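Long-range contacts in beta-L-arabinobiosidase (Bacteroides thetaiotaomicron, PDB 5MQR), which probably hydrolyses arabinose-containing side chains of plant pectin, as a six-hairpin glycosidase: residues 752-756 with 892-896; 889-893 with 953-957. All coordinates share one frame; numbering follows the deposited sequence.

Contact 1 (752-756 with 892-896); sequences SWNAD and WYFNL
Trp-753, at the N-cap position of helix 754-765, turns one face of its five-membered ring to the rings of Tyr-893 and Phe-894. Tyr-893 comes in edge-on as a T-shaped partner, planes 72° apart and centroids 4.9 Å apart, while Phe-894 sits farther off in an offset edge-to-face pose, its CZ 3.6 Å from Trp-753 CB. The indole NE1 gives Tyr-893 OH a hydrogen bond that is weak, 3.0 Å long and bent to 122°. This aromatic cluster lies inside the MGH1-like glycoside hydrolase domain, probably an (alpha/alpha)6 barrel, where it joins the start of one helix to the end of the short helix 890-893. Were Trp-753 an alanine, both ring edges would probably lose the face they abut and the tyrosine hydroxyl its indole donor. One turn along, Asp-756 sets its carboxylate across the rim of Phe-894, the two planes 79° apart and Asp-756 CG 3.5 Å from Phe-894 CE1, close to the plane of the ring. Asp-756 OD2 bonds to Tyr-717 OH; OD1 accepts, at 2.6 Å, from a water that also donates to Tyr-893 O.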
ATOM      1  N   SER A 752     -33.238 -27.559  -4.159  1.00 28.41           N
ATOM      2  CA  SER A 752     -31.872 -27.499  -3.627  1.00 27.89           C
ATOM      3  C   SER A 752     -30.805 -27.388  -4.712  1.00 26.69           C
ATOM      4  O   SER A 752     -30.816 -28.182  -5.673  1.00 27.09           O
ATOM      5  CB  SER A 752     -31.593 -28.754  -2.795  1.00 28.44           C
ATOM      6  OG  SER A 752     -30.230 -28.804  -2.430  1.00 28.77           O
ATOM      7  N   TRP A 753     -29.886 -26.429  -4.535  1.00 25.22           N
ATOM      8  CA  TRP A 753     -28.590 -26.440  -5.235  1.00 24.65           C
ATOM      9  C   TRP A 753     -27.446 -26.657  -4.267  1.00 24.61           C
ATOM     10  O   TRP A 753     -26.330 -26.217  -4.493  1.00 24.24           O
ATOM     11  CB  TRP A 753     -28.384 -25.218  -6.141  1.00 23.99           C
ATOM     12  CG  TRP A 753     -28.145 -23.861  -5.546  1.00 23.40           C
ATOM     13  CD1 TRP A 753     -26.954 -23.296  -5.313  1.00 22.99           C
ATOM     14  CD2 TRP A 753     -29.127 -22.877  -5.192  1.00 23.12           C
ATOM     15  NE1 TRP A 753     -27.104 -22.039  -4.813  1.00 22.71           N
ATOM     16  CE2 TRP A 753     -28.434 -21.747  -4.741  1.00 22.63           C
ATOM     17  CE3 TRP A 753     -30.519 -22.837  -5.231  1.00 23.08           C
ATOM     18  CZ2 TRP A 753     -29.081 -20.593  -4.307  1.00 22.16           C
ATOM     19  CZ3 TRP A 753     -31.165 -21.685  -4.804  1.00 22.83           C
ATOM     20  CH2 TRP A 753     -30.449 -20.584  -4.339  1.00 22.42           C
ATOM     21  N   ASN A 754     -27.689 -27.453  -3.234  1.00 24.97           N
ATOM     22  CA  ASN A 754     -26.740 -27.543  -2.127  1.00 24.68           C
ATOM     23  C   ASN A 754     -25.454 -28.282  -2.408  1.00 24.54           C
ATOM     24  O   ASN A 754     -24.440 -27.976  -1.771  1.00 22.95           O
ATOM     25  CB  ASN A 754     -27.403 -28.126  -0.894  1.00 25.22           C
ATOM     26  CG  ASN A 754     -28.459 -27.209  -0.328  1.00 25.58           C
ATOM     27  OD1 ASN A 754     -28.450 -25.984  -0.552  1.00 25.38           O
ATOM     28  ND2 ASN A 754     -29.407 -27.797   0.377  1.00 26.73           N
ATOM     29  N   ALA A 755     -25.472 -29.233  -3.337  1.00 25.06           N
ATOM     30  CA  ALA A 755     -24.212 -29.875  -3.692  1.00 25.73           C
ATOM     31  C   ALA A 755     -23.316 -28.876  -4.407  1.00 24.97           C
ATOM     32  O   ALA A 755     -22.136 -28.777  -4.090  1.00 24.87           O
ATOM     33  CB  ALA A 755     -24.417 -31.117  -4.524  1.00 26.79           C
ATOM     34  N   ASP A 756     -23.877 -28.102  -5.332  1.00 24.55           N
ATOM     35  CA  ASP A 756     -23.127 -26.969  -5.930  1.00 24.13           C
ATOM     36  C   ASP A 756     -22.608 -26.011  -4.884  1.00 23.33           C
ATOM     37  O   ASP A 756     -21.478 -25.600  -4.980  1.00 23.38           O
ATOM     38  CB  ASP A 756     -23.960 -26.204  -6.951  1.00 24.10           C
ATOM     39  CG  ASP A 756     -23.340 -24.904  -7.368  1.00 23.90           C
ATOM     40  OD1 ASP A 756     -22.544 -24.906  -8.337  1.00 24.21           O
ATOM     41  OD2 ASP A 756     -23.684 -23.879  -6.729  1.00 23.48           O
ATOM     42  N   TRP A 892     -27.303 -19.903 -16.173  1.00 24.30           N
ATOM     43  CA  TRP A 892     -25.968 -19.293 -16.071  1.00 23.75           C
ATOM     44  C   TRP A 892     -25.381 -19.225 -14.649  1.00 22.86           C
ATOM     45  O   TRP A 892     -24.178 -19.089 -14.491  1.00 22.56           O
ATOM     46  CB  TRP A 892     -25.951 -17.890 -16.671  1.00 23.38           C
ATOM     47  CG  TRP A 892     -26.002 -17.925 -18.129  1.00 24.15           C
ATOM     48  CD1 TRP A 892     -24.965 -18.164 -18.975  1.00 24.31           C
ATOM     49  CD2 TRP A 892     -27.151 -17.747 -18.941  1.00 24.43           C
ATOM     50  NE1 TRP A 892     -25.390 -18.120 -20.258  1.00 24.78           N
ATOM     51  CE2 TRP A 892     -26.728 -17.854 -20.278  1.00 24.95           C
ATOM     52  CE3 TRP A 892     -28.494 -17.459 -18.673  1.00 24.54           C
ATOM     53  CZ2 TRP A 892     -27.597 -17.718 -21.354  1.00 25.58           C
ATOM     54  CZ3 TRP A 892     -29.378 -17.331 -19.749  1.00 24.93           C
ATOM     55  CH2 TRP A 892     -28.919 -17.466 -21.074  1.00 25.65           C
ATOM     56  N   TYR A 893     -26.213 -19.315 -13.630  1.00 22.52           N
ATOM     57  CA  TYR A 893     -25.738 -19.503 -12.249  1.00 22.18           C
ATOM     58  C   TYR A 893     -24.821 -20.730 -12.127  1.00 22.25           C
ATOM     59  O   TYR A 893     -23.931 -20.755 -11.285  1.00 21.29           O
ATOM     60  CB  TYR A 893     -26.938 -19.632 -11.294  1.00 21.83           C
ATOM     61  CG  TYR A 893     -26.627 -19.576  -9.840  1.00 21.04           C
ATOM     62  CD1 TYR A 893     -26.178 -20.692  -9.184  1.00 21.14           C
ATOM     63  CD2 TYR A 893     -26.860 -18.421  -9.098  1.00 20.66           C
ATOM     64  CE1 TYR A 893     -25.872 -20.653  -7.838  1.00 21.05           C
ATOM     65  CE2 TYR A 893     -26.592 -18.372  -7.742  1.00 20.35           C
ATOM     66  CZ  TYR A 893     -26.094 -19.499  -7.110  1.00 20.62           C
ATOM     67  OH  TYR A 893     -25.812 -19.507  -5.756  1.00 20.42           O
ATOM     68  N   PHE A 894     -25.040 -21.732 -12.974  1.00 22.84           N
ATOM     69  CA  PHE A 894     -24.233 -22.946 -12.960  1.00 23.18           C
ATOM     70  C   PHE A 894     -23.457 -23.137 -14.244  1.00 23.68           C
ATOM     71  O   PHE A 894     -23.001 -24.239 -14.531  1.00 23.96           O
ATOM     72  CB  PHE A 894     -25.134 -24.157 -12.687  1.00 23.39           C
ATOM     73  CG  PHE A 894     -26.000 -23.992 -11.492  1.00 23.00           C
ATOM     74  CD1 PHE A 894     -25.535 -24.314 -10.231  1.00 22.87           C
ATOM     75  CD2 PHE A 894     -27.267 -23.483 -11.616  1.00 23.09           C
ATOM     76  CE1 PHE A 894     -26.336 -24.130  -9.104  1.00 22.64           C
ATOM     77  CE2 PHE A 894     -28.076 -23.302 -10.503  1.00 22.85           C
ATOM     78  CZ  PHE A 894     -27.615 -23.630  -9.241  1.00 22.53           C
ATOM     79  N   ASN A 895     -23.282 -22.065 -15.004  1.00 24.17           N
ATOM     80  CA  ASN A 895     -22.618 -22.125 -16.317  1.00 25.15           C
ATOM     81  C   ASN A 895     -23.157 -23.263 -17.211  1.00 26.10           C
ATOM     82  O   ASN A 895     -22.399 -23.937 -17.901  1.00 25.87           O
ATOM     83  CB  ASN A 895     -21.093 -22.244 -16.133  1.00 25.28           C
ATOM     84  CG  ASN A 895     -20.511 -21.073 -15.362  1.00 24.73           C
ATOM     85  OD1 ASN A 895     -20.441 -19.964 -15.865  1.00 25.50           O
ATOM     86  ND2 ASN A 895     -20.113 -21.311 -14.142  1.00 24.34           N
ATOM     87  N   LEU A 896     -24.474 -23.459 -17.181  1.00 26.83           N
ATOM     88  CA  LEU A 896     -25.102 -24.529 -17.952  1.00 28.24           C
ATOM     89  C   LEU A 896     -25.024 -24.308 -19.465  1.00 29.38           C
ATOM     90  O   LEU A 896     -24.626 -25.221 -20.192  1.00 30.20           O
ATOM     91  CB  LEU A 896     -26.556 -24.751 -17.489  1.00 28.04           C
ATOM     92  CG  LEU A 896     -27.362 -25.923 -18.051  1.00 28.55           C
ATOM     93  CD1 LEU A 896     -28.583 -26.209 -17.183  1.00 28.46           C
ATOM     94  CD2 LEU A 896     -27.813 -25.658 -19.476  1.00 29.42           C
TER
HETATM   95  O   HOH W   1     -22.084 -22.950 -10.026  1.00 29.53           O

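Contact 2 (889-893 with 953-957); sequences YIPWY and QTLTA
Tyr-893 and Ala-957 bring their CA atoms to within 3.9 Å, so the short helix 890-893 nearly touches the backbone of helix 948-964. No hydrogen bond joins the two segments; what holds them together is fit between carbon surfaces and backbone.

The alanine methyl accounts for the tightest part. Ala-957 CB lies 3.4 Å from Tyr-889 O and also close to Tyr-893 N, pressed against the backbone of the helical turn, and it meets Trp-892 CB at 3.8 Å.

Contacts between aromatic and aliphatic groups come next. The CD2-CE2 side of the Tyr-893 ring rests against Thr-956, whose CG2 is 3.4 Å from Tyr-893 CE2. Thr-956 carries that methyl anti to its N and keeps OG1 beside the N (chi1 -65°), where the hydroxyl bonds back to Ala-952 O and leaves the methyl for the tyrosine. Farther toward the N-terminal ends, Thr-954 CG2 meets Tyr-889 CD2 at 3.9 Å.

Polar groups take part without bonding across. Gln-953 O lies at the edge of the Tyr-893 ring, in its plane and 3.7 Å from Tyr-893 CD2, while accepting the helical bond from Ala-957 N. The amide of Gln-953 is met by Ile-890 CD1, which is 3.6 Å from Gln-953 NE2 and almost as near OE1; NE2 itself bonds to Tyr-825 OH on helix 820-839.

Just beyond the segment, Asn-960 ND2 hydrogen-bonds to Trp-892 O. The whole is close helix-to-helix packing around a small residue, within the largely helical MGH1-like glycoside hydrolase domain.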
ATOM      1  N   TYR A 889     -32.620 -16.886 -16.068  1.00 25.27           N
ATOM      2  CA  TYR A 889     -31.194 -16.645 -15.982  1.00 24.54           C
ATOM      3  C   TYR A 889     -30.454 -17.670 -15.131  1.00 24.04           C
ATOM      4  O   TYR A 889     -29.246 -17.746 -15.231  1.00 23.78           O
ATOM      5  CB  TYR A 889     -30.898 -15.229 -15.488  1.00 24.09           C
ATOM      6  CG  TYR A 889     -31.297 -14.139 -16.471  1.00 24.30           C
ATOM      7  CD1 TYR A 889     -30.787 -14.103 -17.778  1.00 24.66           C
ATOM      8  CD2 TYR A 889     -32.175 -13.127 -16.087  1.00 24.17           C
ATOM      9  CE1 TYR A 889     -31.176 -13.098 -18.663  1.00 24.97           C
ATOM     10  CE2 TYR A 889     -32.560 -12.127 -16.960  1.00 24.28           C
ATOM     11  CZ  TYR A 889     -32.076 -12.115 -18.239  1.00 24.67           C
ATOM     12  OH  TYR A 889     -32.493 -11.094 -19.058  1.00 25.02           O
ATOM     13  N   ILE A 890     -31.168 -18.508 -14.378  1.00 24.18           N
ATOM     14  CA  ILE A 890     -30.550 -19.492 -13.470  1.00 23.74           C
ATOM     15  C   ILE A 890     -29.642 -20.501 -14.190  1.00 24.36           C
ATOM     16  O   ILE A 890     -28.631 -20.872 -13.638  1.00 23.86           O
ATOM     17  CB  ILE A 890     -31.597 -20.194 -12.585  1.00 23.77           C
ATOM     18  CG1 ILE A 890     -32.255 -19.172 -11.645  1.00 23.54           C
ATOM     19  CG2 ILE A 890     -30.985 -21.262 -11.685  1.00 23.68           C
ATOM     20  CD1 ILE A 890     -33.441 -19.739 -10.876  1.00 23.81           C
ATOM     21  N   PRO A 891     -29.939 -20.895 -15.443  1.00 25.04           N
ATOM     22  CA  PRO A 891     -28.944 -21.746 -16.101  1.00 25.55           C
ATOM     23  C   PRO A 891     -27.493 -21.218 -16.026  1.00 25.17           C
ATOM     24  O   PRO A 891     -26.567 -22.021 -15.820  1.00 25.30           O
ATOM     25  CB  PRO A 891     -29.436 -21.803 -17.545  1.00 26.31           C
ATOM     26  CG  PRO A 891     -30.922 -21.650 -17.414  1.00 26.53           C
ATOM     27  CD  PRO A 891     -31.064 -20.603 -16.339  1.00 25.71           C
ATOM     28  N   TRP A 892     -27.303 -19.903 -16.173  1.00 24.30           N
ATOM     29  CA  TRP A 892     -25.968 -19.293 -16.071  1.00 23.75           C
ATOM     30  C   TRP A 892     -25.381 -19.225 -14.649  1.00 22.86           C
ATOM     31  O   TRP A 892     -24.178 -19.089 -14.491  1.00 22.56           O
ATOM     32  CB  TRP A 892     -25.951 -17.890 -16.671  1.00 23.38           C
ATOM     33  CG  TRP A 892     -26.002 -17.925 -18.129  1.00 24.15           C
ATOM     34  CD1 TRP A 892     -24.965 -18.164 -18.975  1.00 24.31           C
ATOM     35  CD2 TRP A 892     -27.151 -17.747 -18.941  1.00 24.43           C
ATOM     36  NE1 TRP A 892     -25.390 -18.120 -20.258  1.00 24.78           N
ATOM     37  CE2 TRP A 892     -26.728 -17.854 -20.278  1.00 24.95           C
ATOM     38  CE3 TRP A 892     -28.494 -17.459 -18.673  1.00 24.54           C
ATOM     39  CZ2 TRP A 892     -27.597 -17.718 -21.354  1.00 25.58           C
ATOM     40  CZ3 TRP A 892     -29.378 -17.331 -19.749  1.00 24.93           C
ATOM     41  CH2 TRP A 892     -28.919 -17.466 -21.074  1.00 25.65           C
ATOM     42  N   TYR A 893     -26.213 -19.315 -13.630  1.00 22.52           N
ATOM     43  CA  TYR A 893     -25.738 -19.503 -12.249  1.00 22.18           C
ATOM     44  C   TYR A 893     -24.821 -20.730 -12.127  1.00 22.25           C
ATOM     45  O   TYR A 893     -23.931 -20.755 -11.285  1.00 21.29           O
ATOM     46  CB  TYR A 893     -26.938 -19.632 -11.294  1.00 21.83           C
ATOM     47  CG  TYR A 893     -26.627 -19.576  -9.840  1.00 21.04           C
ATOM     48  CD1 TYR A 893     -26.178 -20.692  -9.184  1.00 21.14           C
ATOM     49  CD2 TYR A 893     -26.860 -18.421  -9.098  1.00 20.66           C
ATOM     50  CE1 TYR A 893     -25.872 -20.653  -7.838  1.00 21.05           C
ATOM     51  CE2 TYR A 893     -26.592 -18.372  -7.742  1.00 20.35           C
ATOM     52  CZ  TYR A 893     -26.094 -19.499  -7.110  1.00 20.62           C
ATOM     53  OH  TYR A 893     -25.812 -19.507  -5.756  1.00 20.42           O
ATOM     54  N   GLN A 953     -29.496 -14.390  -7.452  1.00 21.85           N
ATOM     55  CA  GLN A 953     -29.351 -15.415  -8.478  1.00 22.77           C
ATOM     56  C   GLN A 953     -28.967 -14.783  -9.830  1.00 23.26           C
ATOM     57  O   GLN A 953     -27.996 -15.214 -10.479  1.00 23.73           O
ATOM     58  CB  GLN A 953     -30.630 -16.230  -8.640  1.00 22.94           C
ATOM     59  CG  GLN A 953     -30.863 -17.173  -7.484  1.00 23.36           C
ATOM     60  CD  GLN A 953     -32.101 -18.019  -7.681  1.00 23.91           C
ATOM     61  OE1 GLN A 953     -33.203 -17.494  -7.888  1.00 23.64           O
ATOM     62  NE2 GLN A 953     -31.925 -19.351  -7.634  1.00 24.56           N
ATOM     63  N   THR A 954     -29.755 -13.795 -10.254  1.00 22.97           N
ATOM     64  CA  THR A 954     -29.517 -13.117 -11.517  1.00 23.14           C
ATOM     65  C   THR A 954     -28.103 -12.483 -11.607  1.00 22.52           C
ATOM     66  O   THR A 954     -27.408 -12.626 -12.617  1.00 22.43           O
ATOM     67  CB  THR A 954     -30.582 -12.042 -11.737  1.00 23.59           C
ATOM     68  OG1 THR A 954     -31.884 -12.640 -11.686  1.00 24.20           O
ATOM     69  CG2 THR A 954     -30.366 -11.315 -13.092  1.00 23.86           C
ATOM     70  N   LEU A 955     -27.695 -11.796 -10.550  1.00 22.12           N
ATOM     71  CA  LEU A 955     -26.384 -11.140 -10.519  1.00 21.86           C
ATOM     72  C   LEU A 955     -25.223 -12.130 -10.496  1.00 21.64           C
ATOM     73  O   LEU A 955     -24.179 -11.869 -11.073  1.00 21.06           O
ATOM     74  CB  LEU A 955     -26.310 -10.159  -9.350  1.00 21.42           C
ATOM     75  CG  LEU A 955     -27.128  -8.889  -9.590  1.00 21.70           C
ATOM     76  CD1 LEU A 955     -27.464  -8.179  -8.283  1.00 21.47           C
ATOM     77  CD2 LEU A 955     -26.430  -7.917 -10.530  1.00 21.90           C
ATOM     78  N   THR A 956     -25.424 -13.272  -9.846  1.00 22.20           N
ATOM     79  CA  THR A 956     -24.415 -14.322  -9.768  1.00 22.49           C
ATOM     80  C   THR A 956     -24.227 -14.890 -11.150  1.00 23.21           C
ATOM     81  O   THR A 956     -23.121 -15.030 -11.637  1.00 22.70           O
ATOM     82  CB  THR A 956     -24.839 -15.413  -8.758  1.00 22.62           C
ATOM     83  OG1 THR A 956     -24.868 -14.836  -7.449  1.00 22.12           O
ATOM     84  CG2 THR A 956     -23.862 -16.607  -8.750  1.00 22.91           C
ATOM     85  N   ALA A 957     -25.363 -15.209 -11.780  1.00 24.69           N
ATOM     86  CA  ALA A 957     -25.417 -15.684 -13.159  1.00 24.28           C
ATOM     87  C   ALA A 957     -24.827 -14.692 -14.158  1.00 24.37           C
ATOM     88  O   ALA A 957     -24.114 -15.092 -15.080  1.00 24.11           O
ATOM     89  CB  ALA A 957     -26.862 -15.992 -13.515  1.00 24.97           C
TER

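From the N terminus, contact 1 closes first: residues 752-756 are joined to 892-896 over 135 intervening residues, more than half of them helical. Contact 2 then closes a shorter excursion of 59 residues, mostly loop, from 889-893 to 953-957. Neither nests inside the other; the two follow in sequence and overlap on helix 890-893, with Trp-892 and Tyr-893 in common. Their centres lie about 9 Å apart. Through that short helix the start of helix 754-765 is tied to the middle of helix 948-964, and the two outer segments also touch directly, Trp-753 CZ3 packing 3.7 Å from Gln-953 NE2.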